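Side-chain contacts in glucose-1-phosphate thymidylyltransferase (Bacillus anthracis, PDB 4ECM), which catalyses the transfer of a thymidylyl group from dTTP to glucose 1-phosphate, releasing pyrophosphate and making the dTDP-glucose used for dTDP-L-rhamnose: residues I58-Y63 with A255-I260; A169-R174 with L232-M237; E178-E181 with P186-S189. All coordinates share one frame; numbering follows the deposited sequence. Where two conformers were deposited one is given.

Contact 1. Residues I58-Y63 with A255-I260; sequences IYHAVY and ALARDI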
loop_
_atom_site.group_PDB
_atom_site.type_symbol
_atom_site.label_atom_id
_atom_site.label_comp_id
_atom_site.label_asym_id
_atom_site.label_seq_id
_atom_site.Cartn_x
_atom_site.Cartn_y
_atom_site.Cartn_z
ATOM N N ILE A 58 -10.670 13.589 7.176
ATOM C CA ILE A 58 -9.753 14.680 6.826
ATOM C C ILE A 58 -10.314 15.675 5.812
ATOM O O ILE A 58 -9.868 16.829 5.772
ATOM C CB ILE A 58 -8.359 14.129 6.401
ATOM C CG1 ILE A 58 -7.287 15.225 6.486
ATOM C CG2 ILE A 58 -8.410 13.457 5.042
ATOM C CD1 ILE A 58 -5.896 14.683 6.326
ATOM N N TYR A 59 -11.292 15.253 5.005
ATOM C CA TYR A 59 -11.895 16.159 4.022
ATOM C C TYR A 59 -12.534 17.360 4.697
ATOM O O TYR A 59 -12.570 18.434 4.121
ATOM C CB TYR A 59 -12.969 15.468 3.179
ATOM C CG TYR A 59 -12.494 14.725 1.947
ATOM C CD1 TYR A 59 -11.235 14.144 1.886
ATOM C CD2 TYR A 59 -13.358 14.524 0.866
ATOM C CE1 TYR A 59 -10.824 13.432 0.760
ATOM C CE2 TYR A 59 -12.956 13.809 -0.258
ATOM C CZ TYR A 59 -11.689 13.264 -0.298
ATOM O OH TYR A 59 -11.284 12.571 -1.406
ATOM N N HIS A 60 -13.055 17.170 5.899
ATOM C CA HIS A 60 -13.725 18.254 6.616
ATOM C C HIS A 60 -12.760 19.407 6.894
ATOM O O HIS A 60 -13.106 20.556 6.671
ATOM C CB HIS A 60 -14.382 17.755 7.911
ATOM C CG HIS A 60 -15.493 16.780 7.678
ATOM N ND1 HIS A 60 -16.819 17.152 7.668
ATOM C CD2 HIS A 60 -15.472 15.456 7.384
ATOM C CE1 HIS A 60 -17.571 16.093 7.411
ATOM N NE2 HIS A 60 -16.777 15.052 7.221
ATOM N N ALA A 61 -11.548 19.081 7.330
ATOM C CA ALA A 61 -10.542 20.085 7.640
ATOM C C ALA A 61 -10.103 20.821 6.376
ATOM O O ALA A 61 -9.931 22.057 6.374
ATOM C CB ALA A 61 -9.362 19.440 8.338
ATOM N N VAL A 62 -9.947 20.068 5.294
ATOM C CA VAL A 62 -9.567 20.644 4.006
ATOM C C VAL A 62 -10.644 21.657 3.551
ATOM O O VAL A 62 -10.328 22.784 3.187
ATOM C CB VAL A 62 -9.366 19.545 2.936
ATOM C CG1 VAL A 62 -9.140 20.157 1.549
ATOM C CG2 VAL A 62 -8.190 18.593 3.333
ATOM N N TYR A 63 -11.915 21.258 3.621
ATOM C CA TYR A 63 -13.003 22.123 3.194
ATOM C C TYR A 63 -13.079 23.382 4.079
ATOM O O TYR A 63 -13.338 24.466 3.567
ATOM C CB TYR A 63 -14.330 21.363 3.217
ATOM C CG TYR A 63 -15.480 22.073 2.495
ATOM C CD1 TYR A 63 -15.637 21.942 1.113
ATOM C CD2 TYR A 63 -16.409 22.843 3.188
ATOM C CE1 TYR A 63 -16.675 22.569 0.445
ATOM C CE2 TYR A 63 -17.453 23.484 2.528
ATOM C CZ TYR A 63 -17.581 23.339 1.157
ATOM O OH TYR A 63 -18.605 23.951 0.478
ATOM N N ALA A 255 -23.040 11.122 13.016
ATOM C CA ALA A 255 -24.450 11.500 13.059
ATOM C C ALA A 255 -24.591 12.996 12.771
ATOM O O ALA A 255 -25.428 13.400 11.977
ATOM C CB ALA A 255 -25.092 11.146 14.417
ATOM N N LEU A 256 -23.764 13.807 13.418
ATOM C CA LEU A 256 -23.800 15.253 13.211
ATOM C C LEU A 256 -23.492 15.679 11.779
ATOM O O LEU A 256 -23.997 16.698 11.314
ATOM C CB LEU A 256 -22.802 15.947 14.147
ATOM C CG LEU A 256 -23.220 15.995 15.627
ATOM C CD1 LEU A 256 -22.093 16.506 16.558
ATOM C CD2 LEU A 256 -24.474 16.871 15.769
ATOM N N ALA A 257 -22.688 14.870 11.088
ATOM C CA ALA A 257 -22.204 15.185 9.756
ATOM C C ALA A 257 -23.050 14.707 8.600
ATOM O O ALA A 257 -22.685 14.972 7.458
ATOM C CB ALA A 257 -20.771 14.603 9.585
ATOM N N ARG A 258 -24.176 14.048 8.869
ATOM C CA ARG A 258 -24.969 13.410 7.804
ATOM C C ARG A 258 -25.278 14.273 6.586
ATOM O O ARG A 258 -25.138 13.815 5.467
ATOM C CB ARG A 258 -26.300 12.869 8.350
ATOM C CG ARG A 258 -27.117 12.071 7.316
ATOM C CD ARG A 258 -28.553 11.826 7.801
ATOM N NE ARG A 258 -29.305 13.076 7.822
ATOM C CZ ARG A 258 -30.497 13.246 8.389
ATOM N NH1 ARG A 258 -31.097 12.248 9.012
ATOM N NH2 ARG A 258 -31.077 14.437 8.357
ATOM N N ASP A 259 -25.703 15.508 6.797
ATOM C CA ASP A 259 -26.107 16.364 5.676
ATOM C C ASP A 259 -25.027 17.283 5.148
ATOM O O ASP A 259 -25.303 18.159 4.324
ATOM C CB ASP A 259 -27.346 17.166 6.071
ATOM C CG ASP A 259 -28.524 16.268 6.425
ATOM O OD1 ASP A 259 -28.668 15.178 5.821
ATOM O OD2 ASP A 259 -29.307 16.650 7.314
ATOM N N ILE A 260 -23.794 17.096 5.596
ATOM C CA ILE A 260 -22.699 17.917 5.102
ATOM C C ILE A 260 -22.384 17.495 3.666
ATOM O O ILE A 260 -22.119 16.321 3.392
ATOM C CB ILE A 260 -21.455 17.830 6.003
ATOM C CG1 ILE A 260 -21.735 18.518 7.352
ATOM C CG2 ILE A 260 -20.239 18.491 5.323
ATOM C CD1 ILE A 260 -20.663 18.272 8.399
#
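Helix 57-67 stands against the turn at the end of helix 247-256 with the backbones well apart: the closest alpha carbons, H60 CA and I260 CA, are 9.1 Å from each other, and side chains alone bridge the gap. On the far side, A257 to I260 form a type I beta turn, closed by a bond of 3.0 Å from I260 N to A257 O. The turn brings the first and last of its residues round to the same side, so that both side chains point at the helix, where H60 faces them.

The imidazole ring of H60 carries the contact. Its CE1 corner is 3.9 Å from I260 CD1, which arrives at the ring edge, close to the ring plane, and 4.1 Å from A257 CB, which approaches at a slant. I260 keeps CG1 beside its backbone N (chi1 -69°), and the extended chain beyond carries CD1 to the corner between CE1 and ND1. The other branch, CG2, stands 4.2 Å from H60 CE1. These meetings are purely van der Waals. The polar end of the ring is held by its own subunit, since NE2 gives its proton to V52 O, and F262 meets the ring edge-to-face.

The middle of the turn looks outward. There R258 grips D259 side-on, NE to OD1 at 3.0 Å and NH2 to OD2 at 3.0 Å, the second bond on the syn lone pair of OD2. Helix 57-67 packs its other flank on I29 of strand 25-30, which pairs in parallel with strands 72-77 and 125-130, the layered alpha/beta arrangement of the nucleotidyltransferase fold, and here the chain leaving helix 247-256 folds against helix 57-67.

Contact 2. Residues A169-R174 with L232-M237; sequences ANIQNR and LTYNEM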
loop_
_atom_site.group_PDB
_atom_site.type_symbol
_atom_site.label_atom_id
_atom_site.label_comp_id
_atom_site.label_asym_id
_atom_site.label_seq_id
_atom_site.Cartn_x
_atom_site.Cartn_y
_atom_site.Cartn_z
ATOM N N ALA A 169 -10.101 26.433 29.455
ATOM C CA ALA A 169 -9.800 27.843 29.664
ATOM C C ALA A 169 -10.484 28.352 30.915
ATOM O O ALA A 169 -11.695 28.188 31.091
ATOM C CB ALA A 169 -10.243 28.675 28.455
ATOM N N ASN A 170 -9.688 28.965 31.779
ATOM C CA ASN A 170 -10.173 29.577 33.001
ATOM C C ASN A 170 -10.474 31.010 32.628
ATOM O O ASN A 170 -9.557 31.819 32.444
ATOM C CB ASN A 170 -9.098 29.504 34.092
ATOM C CG ASN A 170 -9.513 30.202 35.399
ATOM O OD1 ASN A 170 -10.649 30.654 35.549
ATOM N ND2 ASN A 170 -8.575 30.289 36.344
ATOM N N ILE A 171 -11.756 31.316 32.467
ATOM C CA ILE A 171 -12.188 32.653 32.074
ATOM C C ILE A 171 -12.775 33.447 33.234
ATOM O O ILE A 171 -13.693 32.996 33.903
ATOM C CB ILE A 171 -13.246 32.587 30.965
ATOM C CG1 ILE A 171 -12.657 31.914 29.720
ATOM C CG2 ILE A 171 -13.753 34.004 30.616
ATOM C CD1 ILE A 171 -13.611 31.863 28.585
ATOM N N GLN A 172 -12.221 34.625 33.466
ATOM C CA GLN A 172 -12.724 35.528 34.488
ATOM C C GLN A 172 -12.854 36.924 33.904
ATOM O O GLN A 172 -11.905 37.435 33.299
ATOM C CB GLN A 172 -11.817 35.544 35.714
ATOM C CG GLN A 172 -11.766 34.209 36.422
ATOM C CD GLN A 172 -10.996 34.265 37.718
ATOM O OE1 GLN A 172 -10.511 35.318 38.127
ATOM N NE2 GLN A 172 -10.873 33.127 38.371
ATOM N N ASN A 173 -14.033 37.526 34.072
ATOM C CA ASN A 173 -14.311 38.870 33.567
ATOM C C ASN A 173 -13.970 39.001 32.078
ATOM O O ASN A 173 -13.370 39.988 31.632
ATOM C CB ASN A 173 -13.594 39.900 34.443
ATOM C CG ASN A 173 -14.037 39.801 35.905
ATOM O OD1 ASN A 173 -15.230 39.927 36.215
ATOM N ND2 ASN A 173 -13.086 39.544 36.799
ATOM N N ARG A 174 -14.359 37.975 31.328
ATOM C CA ARG A 174 -14.155 37.908 29.886
ATOM C C ARG A 174 -12.683 37.905 29.464
ATOM O O ARG A 174 -12.353 38.332 28.358
ATOM C CB ARG A 174 -14.944 39.024 29.177
ATOM C CG ARG A 174 -16.455 38.956 29.442
ATOM C CD ARG A 174 -17.231 39.977 28.617
ATOM N NE ARG A 174 -16.885 41.347 28.990
ATOM C CZ ARG A 174 -17.499 42.057 29.935
ATOM N NH1 ARG A 174 -17.094 43.296 30.188
ATOM N NH2 ARG A 174 -18.515 41.544 30.629
ATOM N N LEU A 232 -2.777 36.767 23.323
ATOM C CA LEU A 232 -3.710 35.684 23.016
ATOM C C LEU A 232 -5.160 36.207 23.095
ATOM O O LEU A 232 -5.523 36.816 24.091
ATOM C CB LEU A 232 -3.574 34.539 24.019
ATOM C CG LEU A 232 -4.559 33.376 23.765
ATOM C CD1 LEU A 232 -4.236 32.708 22.443
ATOM C CD2 LEU A 232 -4.535 32.344 24.903
ATOM N N THR A 233 -5.962 35.977 22.048
ATOM C CA THR A 233 -7.376 36.342 22.056
ATOM C C THR A 233 -8.187 35.069 21.937
ATOM O O THR A 233 -7.644 34.006 21.632
ATOM C CB THR A 233 -7.777 37.306 20.897
ATOM O OG1 THR A 233 -7.570 36.667 19.625
ATOM C CG2 THR A 233 -6.981 38.657 20.974
ATOM N N TYR A 234 -9.487 35.158 22.200
ATOM C CA TYR A 234 -10.346 34.007 22.036
ATOM C C TYR A 234 -11.724 34.386 21.550
ATOM O O TYR A 234 -12.154 35.537 21.654
ATOM C CB TYR A 234 -10.497 33.234 23.341
ATOM C CG TYR A 234 -11.383 33.908 24.348
ATOM C CD1 TYR A 234 -12.737 33.589 24.435
ATOM C CD2 TYR A 234 -10.874 34.875 25.212
ATOM C CE1 TYR A 234 -13.565 34.219 25.368
ATOM C CE2 TYR A 234 -11.683 35.498 26.141
ATOM C CZ TYR A 234 -13.031 35.169 26.215
ATOM O OH TYR A 234 -13.830 35.797 27.135
ATOM N N ASN A 235 -12.401 33.385 21.009
ATOM C CA ASN A 235 -13.775 33.509 20.585
ATOM C C ASN A 235 -14.512 32.240 20.965
ATOM O O ASN A 235 -13.956 31.146 20.895
ATOM C CB ASN A 235 -13.905 33.691 19.077
ATOM C CG ASN A 235 -13.205 34.915 18.568
ATOM O OD1 ASN A 235 -11.977 34.948 18.483
ATOM N ND2 ASN A 235 -13.984 35.909 18.151
ATOM N N GLU A 236 -15.761 32.393 21.375
ATOM C CA GLU A 236 -16.598 31.263 21.667
ATOM C C GLU A 236 -17.280 30.892 20.372
ATOM O O GLU A 236 -17.822 31.749 19.694
ATOM C CB GLU A 236 -17.646 31.620 22.710
ATOM C CG GLU A 236 -17.060 32.050 24.038
ATOM C CD GLU A 236 -18.133 32.285 25.103
ATOM O OE1 GLU A 236 -19.057 31.440 25.236
ATOM O OE2 GLU A 236 -18.018 33.304 25.820
ATOM N N MET A 237 -17.241 29.617 20.030
ATOM C CA MET A 237 -17.864 29.126 18.812
ATOM C C MET A 237 -19.357 29.080 18.962
ATOM O O MET A 237 -19.861 29.009 20.076
ATOM C CB MET A 237 -17.384 27.710 18.489
ATOM C CG MET A 237 -15.957 27.637 17.950
ATOM S SD MET A 237 -15.555 25.950 17.471
ATOM C CE MET A 237 -14.059 26.229 16.555
#
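The phenol ring of Y234 is the flat group here, and R174 O sits at its edge, close to the ring plane, beside the hydroxyl. Y234 OH lies 3.2 Å from R174 O, a weak hydrogen bond, and not a settled one, since the hydroxyl proton has another acceptor within reach. The same carbonyl oxygen is 3.7 Å from Y234 CE2, which fits an approach along the rim of the ring. I171 comes in obliquely: its CD1 is 4.0 Å from Y234 CE1 and 4.1 Å from CZ, while its CG2 branch lies 3.9 Å from the hydroxyl oxygen. The two side chains reach out from opposite directions and meet end against ring.

Y234 holds its ring with CG between the backbone N and the carbonyl carbon (chi1 74°), which sends the phenol across toward the other segment. The setting is the large mixed sheet of the nucleotidyltransferase fold. Strand 232-236 runs parallel to strand 153-159, and strands 153-159 and 190-198 lie between strand 232-236 and strand 167-172, so the tyrosine reaches past two intervening strands to the hairpin. L157, on strand 153-159, touches both I171 and Y234, and I176 of strand 175-181 also packs on Y234.

R174 belongs to the tight turn that joins strands 167-172 and 175-181. N173 and R174 both have left-handed backbone angles, as in a two-residue type I' hairpin, and that turn presents R174 O to the phenol. Of the arginine side chain, CB comes within 4.0 Å of Y234 OH; the rest heads away from the contact, and two conformers of this exposed residue were modelled.

Contact 3. Residues E178-E181 with P186-S189; sequences EIEE and PKSS. With DAU (2'deoxy-thymidine-5'-diphospho-alpha-D-glucose), chain B.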
loop_
_atom_site.group_PDB
_atom_site.type_symbol
_atom_site.label_atom_id
_atom_site.label_comp_id
_atom_site.label_asym_id
_atom_site.label_seq_id
_atom_site.Cartn_x
_atom_site.Cartn_y
_atom_site.Cartn_z
ATOM N N GLU A 178 -5.798 31.417 32.515
ATOM C CA GLU A 178 -4.870 30.336 32.215
ATOM C C GLU A 178 -5.596 29.178 31.540
ATOM O O GLU A 178 -6.819 29.064 31.612
ATOM C CB GLU A 178 -4.112 29.866 33.476
ATOM C CG GLU A 178 -4.967 29.412 34.658
ATOM C CD GLU A 178 -5.652 28.065 34.442
ATOM O OE1 GLU A 178 -6.194 27.500 35.416
ATOM O OE2 GLU A 178 -5.634 27.561 33.306
ATOM N N ILE A 179 -4.834 28.345 30.843
ATOM C CA ILE A 179 -5.377 27.172 30.195
ATOM C C ILE A 179 -4.716 25.997 30.891
ATOM O O ILE A 179 -3.537 26.045 31.224
ATOM C CB ILE A 179 -5.098 27.132 28.698
ATOM C CG1 ILE A 179 -5.756 28.324 28.004
ATOM C CG2 ILE A 179 -5.628 25.829 28.099
ATOM C CD1 ILE A 179 -5.315 28.502 26.549
ATOM N N GLU A 180 -5.487 24.952 31.143
ATOM C CA GLU A 180 -4.973 23.762 31.797
ATOM C C GLU A 180 -5.353 22.523 30.962
ATOM O O GLU A 180 -6.508 22.346 30.568
ATOM C CB GLU A 180 -5.519 23.699 33.224
ATOM C CG GLU A 180 -5.030 22.525 34.046
ATOM C CD GLU A 180 -5.492 22.577 35.513
ATOM O OE1 GLU A 180 -6.260 23.506 35.901
ATOM O OE2 GLU A 180 -5.083 21.659 36.268
ATOM N N GLU A 181 -4.372 21.677 30.689
ATOM C CA GLU A 181 -4.577 20.496 29.870
ATOM C C GLU A 181 -5.141 19.346 30.699
ATOM O O GLU A 181 -4.541 18.939 31.673
ATOM C CB GLU A 181 -3.259 20.088 29.196
ATOM C CG GLU A 181 -3.365 18.899 28.241
ATOM C CD GLU A 181 -4.226 19.174 26.998
ATOM O OE1 GLU A 181 -4.493 20.366 26.681
ATOM O OE2 GLU A 181 -4.614 18.183 26.327
ATOM N N PRO A 186 -11.608 20.617 36.631
ATOM C CA PRO A 186 -11.706 21.750 35.701
ATOM C C PRO A 186 -12.197 23.035 36.344
ATOM O O PRO A 186 -13.109 22.999 37.148
ATOM C CB PRO A 186 -12.717 21.270 34.641
ATOM C CG PRO A 186 -12.860 19.765 34.850
ATOM C CD PRO A 186 -12.486 19.485 36.262
ATOM N N LYS A 187 -11.589 24.161 35.990
ATOM C CA LYS A 187 -12.027 25.462 36.512
ATOM C C LYS A 187 -13.322 25.910 35.828
ATOM O O LYS A 187 -14.039 26.742 36.351
ATOM C CB LYS A 187 -10.965 26.531 36.235
ATOM C CG LYS A 187 -9.644 26.380 37.003
ATOM C CD LYS A 187 -9.767 26.887 38.437
ATOM C CE LYS A 187 -8.434 26.807 39.195
ATOM N NZ LYS A 187 -7.993 25.397 39.401
ATOM N N SER A 188 -13.596 25.382 34.637
ATOM C CA SER A 188 -14.769 25.780 33.872
ATOM C C SER A 188 -15.134 24.660 32.923
ATOM O O SER A 188 -14.503 23.613 32.944
ATOM C CB SER A 188 -14.430 27.010 33.022
ATOM O OG SER A 188 -13.637 26.630 31.891
ATOM N N SER A 189 -16.128 24.898 32.068
ATOM C CA SER A 189 -16.495 23.932 31.035
ATOM C C SER A 189 -16.109 24.437 29.622
ATOM O O SER A 189 -16.588 23.909 28.610
ATOM C CB SER A 189 -17.984 23.586 31.116
ATOM O OG SER A 189 -18.772 24.722 30.906
HETATM O O6 DAU B . -9.705 17.850 20.561
HETATM C C6 DAU B . -9.340 19.026 21.286
HETATM C C5 DAU B . -8.179 18.711 22.220
HETATM O O5 DAU B . -7.125 18.178 21.423
HETATM C C4 DAU B . -7.711 19.954 22.984
HETATM O O4 DAU B . -8.735 20.435 23.845
HETATM C C3 DAU B . -6.463 19.682 23.819
HETATM O O3 DAU B . -6.015 20.924 24.404
HETATM C C2 DAU B . -5.390 19.084 22.901
HETATM O O2 DAU B . -4.222 18.704 23.651
HETATM C C1 DAU B . -5.925 17.874 22.144
HETATM O O1 DAU B . -6.169 16.821 23.069
HETATM P P2 DAU B . -6.208 15.283 22.579
HETATM O O3P DAU B . -7.505 14.981 21.867
HETATM O O4P DAU B . -5.758 14.450 23.747
HETATM O OPP DAU B . -5.062 15.264 21.438
HETATM P P DAU B . -4.712 13.938 20.599
HETATM O O1P DAU B . -5.965 13.112 20.430
HETATM O O2P DAU B . -3.484 13.338 21.182
HETATM O "O5'" DAU B . -4.355 14.534 19.143
HETATM C "C5'" DAU B . -5.388 15.069 18.343
HETATM C "C4'" DAU B . -5.025 15.213 16.865
HETATM O "O4'" DAU B . -3.711 15.716 16.633
HETATM C "C3'" DAU B . -5.171 13.922 16.089
HETATM O "O3'" DAU B . -6.041 14.231 14.996
HETATM C "C2'" DAU B . -3.787 13.576 15.595
HETATM C "C1'" DAU B . -3.000 14.869 15.753
HETATM N N11 DAU B . -1.680 14.748 16.396
HETATM C C61 DAU B . -1.620 14.198 17.702
HETATM C C51 DAU B . -0.424 13.747 18.223
HETATM C C5A DAU B . -0.355 13.265 19.657
HETATM C C21 DAU B . -0.546 14.626 15.571
HETATM O O21 DAU B . -0.627 15.077 14.310
HETATM N N31 DAU B . 0.646 14.193 16.050
HETATM C C41 DAU B . 0.761 13.746 17.328
HETATM O O41 DAU B . 1.952 13.298 17.785
HETATM O O HOH W 1 -9.192 24.014 34.589
HETATM O O HOH W 2 -7.688 22.781 38.150
#
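The end of strand 175-181 and the loop that leads from it to strand 190-198 meet through E180 on the strand and K187 in the loop. Their charges do not meet directly: E180 OE1 and K187 NZ are 4.3 Å apart, beyond a salt bridge. Two waters fill in. The first lies 2.8 Å from K187 N, accepting its proton, and donates over a longer path to E180 OE1. The second accepts from K187 NZ at 2.9 Å and donates to the same E180 OE1 at 2.8 Å. One carboxylate oxygen thus takes two water bonds, tying both the backbone and the ammonium group of the lysine to the strand. Bends at chi2 (-79°) and chi4 of K187 bring NZ back toward the glutamate, whereas E180 reaches out with a fully extended chain.

E178, two residues along the strand, crosses K187 at about a right angle. Its OE1 comes to 4.0 Å from K187 CG, a glancing touch by one of two modelled conformers. E178 OE1 is also 4.9 Å from K187 NZ, so the opposite charges probably add a mild attraction.

E181, next after E180 on the strand, turns to the other side, where the deposited dTDP-glucose lies. Its carboxylate clasps the glucose ring with one oxygen per hydroxyl: DAU O3 donates to E181 OE1 at 2.8 Å and DAU O2 to E181 OE2 at 2.8 Å. CG stands opposite the backbone N (chi1 -177°), and a bend at chi2 (65°) sets the carboxylate against these two hydroxyls. T220 OG1 is hydrogen-bonded to OE1, which helps fix that placing, and K182 NZ is another of the ligand's hydrogen-bonding partners.

Contact 1 is buried, while contacts 2 and 3 lie at the surface, on the other side of the nucleotide pocket: the centre of contact 1 is 26 Å from that of contact 2 and 28 Å from that of contact 3. Contacts 2 and 3 are close neighbours, their centres 11 Å apart, because strands 167-172 and 175-181 pair in one sheet; N170 N bonds E178 O, and S188 OG bonds A169 O. The chemistry follows the place. Contact 1 joins a helix to a turn by apolar touches on an imidazole, contact 2 sets a phenol among strands, and contact 3 relies on waters between charges; of its residues, E181 bonds the sugar.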